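Local coordinates for protein Myo-inositol dehydrogenase (Corynebacterium glutamicum, PDB 3EUW) that probably oxidises myo-inositol with NAD+ as an inositol 2-dehydrogenase of the Gfo/Idh/MocA family, at residues Ile71-Thr83 with Pro91-Glu103. Sequence-based numbering, arbitrary orientation.
Sequences IGSPTSTHVDLIT and PALCEKPIDLDIE
The His-78 side chain, in the first turn of helix 78-87, enters the bend of residues 94-98, its CB 3.2 Å from Ile-98 O. With chi1 at -66°, CG sits beside the backbone N and the ring swings in among the carbonyls that follow strand 92-94. ND1 donates to Pro-97 O at 2.7 Å, with an N-H...O angle of 171° and the acceptor only 4° out of the ring plane. CE1 comes to 3.0 Å from Glu-95 O, which lies obliquely to the ring. At the tip, NE2 donates to Ser-73 O, so both ring nitrogens act as donors, a pattern consistent with a protonated imidazolium, and the two bonds fix the ring's rotation. Its faces are covered as well: Thr-75 CA stands over the centre of one, while Cys-94 SG lies over the CG-ND1 side of the other, 3.6 Å from each of those atoms and farther from CD2. Strand 68-71, helix 78-87 and strand 92-94 form a beta-alpha-beta unit of the Rossmann-type domain, and the parallel strand pairing shows in Ile-71 N bonded to Leu-93 O and Glu-95 N to Ile-71 O. The Glu-95, Lys-96, Pro-97 motif characteristic of the family follows strand 92-94. On the side of helix 78-87 that faces the sheet, Ile-82 CD1 reaches Cys-94 SG at 3.8 Å, and Ile-71 packs on the same sulfur through CB. Next to the cis peptide bond before Pro-97, the side chain of Thr-75 crosses the proline ring, OG1 3.5 Å from Pro-97 CD. Farther along, one water links Thr-75 O, Val-79 N and Asp-99 OD1, while Val-79 CG2 rests 3.7 Å from Asp-99 CB.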
loop_
_atom_site.group_PDB
_atom_site.type_symbol
_atom_site.label_atom_id
_atom_site.label_comp_id
_atom_site.label_asym_id
_atom_site.label_seq_id
_atom_site.Cartn_x
_atom_site.Cartn_y
_atom_site.Cartn_z
ATOM N N ILE A 71 -21.362 -30.908 9.854
ATOM C CA ILE A 71 -20.520 -31.635 10.793
ATOM C C ILE A 71 -19.344 -30.807 11.307
ATOM O O ILE A 71 -18.306 -30.694 10.646
ATOM C CB ILE A 71 -19.999 -32.933 10.149
ATOM C CG1 ILE A 71 -21.184 -33.790 9.702
ATOM C CG2 ILE A 71 -19.131 -33.705 11.137
ATOM C CD1 ILE A 71 -20.787 -35.063 8.986
ATOM N N GLY A 72 -19.524 -30.226 12.489
ATOM C CA GLY A 72 -18.486 -29.415 13.095
ATOM C C GLY A 72 -17.930 -30.039 14.363
ATOM O O GLY A 72 -17.390 -29.344 15.220
ATOM N N SER A 73 -18.077 -31.353 14.481
ATOM C CA SER A 73 -17.598 -32.093 15.637
ATOM C C SER A 73 -16.190 -32.614 15.329
ATOM O O SER A 73 -15.702 -32.444 14.216
ATOM C CB SER A 73 -18.561 -33.248 15.937
ATOM O OG SER A 73 -18.826 -34.007 14.771
ATOM N N PRO A 74 -15.526 -33.261 16.306
ATOM C CA PRO A 74 -14.170 -33.782 16.093
ATOM C C PRO A 74 -13.986 -34.707 14.896
ATOM O O PRO A 74 -14.892 -35.436 14.501
ATOM C CB PRO A 74 -13.854 -34.478 17.414
ATOM C CG PRO A 74 -14.631 -33.655 18.414
ATOM C CD PRO A 74 -15.951 -33.476 17.703
ATOM N N THR A 75 -12.788 -34.667 14.332
ATOM C CA THR A 75 -12.436 -35.476 13.182
ATOM C C THR A 75 -12.804 -36.948 13.344
ATOM O O THR A 75 -13.280 -37.578 12.402
ATOM C CB THR A 75 -10.920 -35.369 12.893
ATOM O OG1 THR A 75 -10.603 -34.030 12.492
ATOM C CG2 THR A 75 -10.511 -36.344 11.804
ATOM N N SER A 76 -12.588 -37.492 14.536
ATOM C CA SER A 76 -12.881 -38.899 14.795
ATOM C C SER A 76 -14.347 -39.273 14.580
ATOM O O SER A 76 -14.686 -40.456 14.535
ATOM C CB SER A 76 -12.473 -39.273 16.222
ATOM O OG SER A 76 -13.274 -38.591 17.169
ATOM N N THR A 77 -15.213 -38.276 14.445
ATOM C CA THR A 77 -16.631 -38.538 14.229
ATOM C C THR A 77 -17.085 -38.268 12.792
ATOM O O THR A 77 -18.257 -38.449 12.470
ATOM C CB THR A 77 -17.500 -37.662 15.141
ATOM O OG1 THR A 77 -17.403 -36.293 14.721
ATOM C CG2 THR A 77 -17.040 -37.785 16.589
ATOM N N HIS A 78 -16.166 -37.851 11.931
ATOM C CA HIS A 78 -16.530 -37.519 10.561
ATOM C C HIS A 78 -16.989 -38.660 9.656
ATOM O O HIS A 78 -17.983 -38.512 8.950
ATOM C CB HIS A 78 -15.390 -36.738 9.898
ATOM C CG HIS A 78 -15.163 -35.385 10.504
ATOM N ND1 HIS A 78 -14.284 -34.465 9.969
ATOM C CD2 HIS A 78 -15.701 -34.796 11.600
ATOM C CE1 HIS A 78 -14.291 -33.369 10.710
ATOM N NE2 HIS A 78 -15.142 -33.544 11.705
ATOM N N VAL A 79 -16.284 -39.790 9.662
ATOM C CA VAL A 79 -16.688 -40.906 8.821
ATOM C C VAL A 79 -18.035 -41.457 9.260
ATOM O O VAL A 79 -18.857 -41.837 8.432
ATOM C CB VAL A 79 -15.659 -42.056 8.851
ATOM C CG1 VAL A 79 -16.265 -43.322 8.234
ATOM C CG2 VAL A 79 -14.418 -41.649 8.078
ATOM N N ASP A 80 -18.256 -41.495 10.569
ATOM C CA ASP A 80 -19.502 -42.012 11.113
ATOM C C ASP A 80 -20.693 -41.150 10.711
ATOM O O ASP A 80 -21.665 -41.653 10.147
ATOM C CB ASP A 80 -19.418 -42.097 12.640
ATOM C CG ASP A 80 -20.718 -42.583 13.274
ATOM O OD1 ASP A 80 -21.209 -43.664 12.882
ATOM O OD2 ASP A 80 -21.245 -41.884 14.168
ATOM N N LEU A 81 -20.610 -39.850 10.995
ATOM C CA LEU A 81 -21.695 -38.930 10.669
ATOM C C LEU A 81 -21.957 -38.827 9.160
ATOM O O LEU A 81 -23.110 -38.761 8.725
ATOM C CB LEU A 81 -21.401 -37.551 11.262
ATOM C CG LEU A 81 -21.446 -37.534 12.795
ATOM C CD1 LEU A 81 -20.978 -36.189 13.325
ATOM C CD2 LEU A 81 -22.865 -37.820 13.260
ATOM N N ILE A 82 -20.895 -38.819 8.365
ATOM C CA ILE A 82 -21.063 -38.747 6.927
ATOM C C ILE A 82 -21.870 -39.951 6.451
ATOM O O ILE A 82 -22.843 -39.801 5.717
ATOM C CB ILE A 82 -19.696 -38.738 6.201
ATOM C CG1 ILE A 82 -19.042 -37.356 6.355
ATOM C CG2 ILE A 82 -19.876 -39.118 4.727
ATOM C CD1 ILE A 82 -17.637 -37.254 5.770
ATOM N N THR A 83 -21.459 -41.139 6.887
ATOM C CA THR A 83 -22.112 -42.383 6.510
ATOM C C THR A 83 -23.593 -42.413 6.903
ATOM O O THR A 83 -24.453 -42.663 6.065
ATOM C CB THR A 83 -21.394 -43.599 7.152
ATOM O OG1 THR A 83 -20.026 -43.636 6.721
ATOM C CG2 THR A 83 -22.075 -44.892 6.748
ATOM N N PRO A 91 -28.060 -34.802 2.783
ATOM C CA PRO A 91 -26.809 -34.149 2.386
ATOM C C PRO A 91 -26.018 -33.744 3.630
ATOM O O PRO A 91 -26.598 -33.466 4.682
ATOM C CB PRO A 91 -27.288 -32.935 1.590
ATOM C CG PRO A 91 -28.619 -33.373 1.048
ATOM C CD PRO A 91 -29.219 -34.079 2.238
ATOM N N ALA A 92 -24.696 -33.706 3.515
ATOM C CA ALA A 92 -23.870 -33.338 4.653
ATOM C C ALA A 92 -22.669 -32.474 4.292
ATOM O O ALA A 92 -21.884 -32.821 3.407
ATOM C CB ALA A 92 -23.395 -34.587 5.370
ATOM N N LEU A 93 -22.547 -31.346 4.986
ATOM C CA LEU A 93 -21.434 -30.425 4.811
ATOM C C LEU A 93 -20.507 -30.790 5.965
ATOM O O LEU A 93 -20.857 -30.604 7.134
ATOM C CB LEU A 93 -21.900 -28.968 4.933
ATOM C CG LEU A 93 -20.785 -27.940 5.177
ATOM C CD1 LEU A 93 -19.756 -27.986 4.043
ATOM C CD2 LEU A 93 -21.400 -26.559 5.318
ATOM N N CYS A 94 -19.335 -31.319 5.636
ATOM C CA CYS A 94 -18.400 -31.761 6.657
ATOM C C CYS A 94 -17.082 -30.996 6.716
ATOM O O CYS A 94 -16.432 -30.776 5.691
ATOM C CB CYS A 94 -18.111 -33.255 6.453
ATOM S SG CYS A 94 -17.121 -34.020 7.748
ATOM N N GLU A 95 -16.689 -30.593 7.922
ATOM C CA GLU A 95 -15.418 -29.897 8.101
ATOM C C GLU A 95 -14.343 -30.893 7.740
ATOM O O GLU A 95 -14.494 -32.087 7.985
ATOM C CB GLU A 95 -15.200 -29.481 9.554
ATOM C CG GLU A 95 -15.964 -28.255 9.990
ATOM C CD GLU A 95 -15.551 -27.028 9.224
ATOM O OE1 GLU A 95 -14.330 -26.809 9.093
ATOM O OE2 GLU A 95 -16.444 -26.282 8.763
ATOM N N LYS A 96 -13.256 -30.409 7.158
ATOM C CA LYS A 96 -12.152 -31.278 6.780
ATOM C C LYS A 96 -11.525 -31.892 8.045
ATOM O O LYS A 96 -11.600 -31.313 9.119
ATOM C CB LYS A 96 -11.125 -30.452 5.981
ATOM C CG LYS A 96 -9.692 -30.441 6.496
ATOM C CD LYS A 96 -9.481 -29.582 7.728
ATOM C CE LYS A 96 -8.003 -29.562 8.084
ATOM N NZ LYS A 96 -7.705 -29.225 9.496
ATOM N N PRO A 97 -10.980 -33.115 7.947
ATOM C CA PRO A 97 -10.879 -33.965 6.762
ATOM C C PRO A 97 -11.962 -35.046 6.879
ATOM O O PRO A 97 -12.712 -35.074 7.852
ATOM C CB PRO A 97 -9.494 -34.556 6.896
ATOM C CG PRO A 97 -9.466 -34.865 8.383
ATOM C CD PRO A 97 -10.147 -33.657 9.039
ATOM N N ILE A 98 -12.048 -35.931 5.893
ATOM C CA ILE A 98 -13.027 -37.000 5.962
ATOM C C ILE A 98 -12.580 -37.858 7.130
ATOM O O ILE A 98 -13.387 -38.324 7.937
ATOM C CB ILE A 98 -13.041 -37.838 4.668
ATOM C CG1 ILE A 98 -13.526 -36.974 3.494
ATOM C CG2 ILE A 98 -13.935 -39.047 4.848
ATOM C CD1 ILE A 98 -13.427 -37.650 2.149
ATOM N N ASP A 99 -11.267 -38.034 7.211
ATOM C CA ASP A 99 -10.616 -38.799 8.269
ATOM C C ASP A 99 -9.117 -38.586 8.070
ATOM O O ASP A 99 -8.687 -38.161 6.999
ATOM C CB ASP A 99 -10.945 -40.292 8.150
ATOM C CG ASP A 99 -10.632 -41.062 9.428
ATOM O OD1 ASP A 99 -11.452 -41.018 10.371
ATOM O OD2 ASP A 99 -9.564 -41.704 9.496
ATOM N N LEU A 100 -8.322 -38.870 9.093
ATOM C CA LEU A 100 -6.873 -38.706 8.976
ATOM C C LEU A 100 -6.238 -39.925 8.344
ATOM O O LEU A 100 -5.130 -39.846 7.805
ATOM C CB LEU A 100 -6.240 -38.477 10.347
ATOM C CG LEU A 100 -6.646 -37.166 11.009
ATOM C CD1 LEU A 100 -6.097 -37.117 12.422
ATOM C CD2 LEU A 100 -6.128 -36.002 10.168
ATOM N N ASP A 101 -6.954 -41.048 8.416
ATOM C CA ASP A 101 -6.487 -42.324 7.881
ATOM C C ASP A 101 -7.041 -42.565 6.487
ATOM O O ASP A 101 -8.230 -42.844 6.324
ATOM C CB ASP A 101 -6.930 -43.464 8.803
ATOM C CG ASP A 101 -6.279 -44.792 8.451
ATOM O OD1 ASP A 101 -5.963 -45.029 7.260
ATOM O OD2 ASP A 101 -6.094 -45.608 9.376
ATOM N N ILE A 102 -6.179 -42.476 5.481
ATOM C CA ILE A 102 -6.620 -42.681 4.108
ATOM C C ILE A 102 -7.380 -44.000 3.922
ATOM O O ILE A 102 -8.264 -44.083 3.075
ATOM C CB ILE A 102 -5.429 -42.634 3.122
ATOM C CG1 ILE A 102 -5.941 -42.796 1.688
ATOM C CG2 ILE A 102 -4.405 -43.701 3.471
ATOM C CD1 ILE A 102 -6.795 -41.631 1.215
ATOM N N GLU A 103 -7.043 -45.023 4.707
ATOM C CA GLU A 103 -7.729 -46.311 4.596
ATOM C C GLU A 103 -9.188 -46.201 5.035
ATOM O O GLU A 103 -10.080 -46.729 4.374
ATOM C CB GLU A 103 -7.017 -47.387 5.421
ATOM C CG GLU A 103 -5.691 -47.814 4.823
ATOM C CD GLU A 103 -5.809 -48.092 3.337
ATOM O OE1 GLU A 103 -6.527 -49.046 2.967
ATOM O OE2 GLU A 103 -5.195 -47.349 2.538
HETATM O O HOH W 1 -13.777 -40.113 11.035
#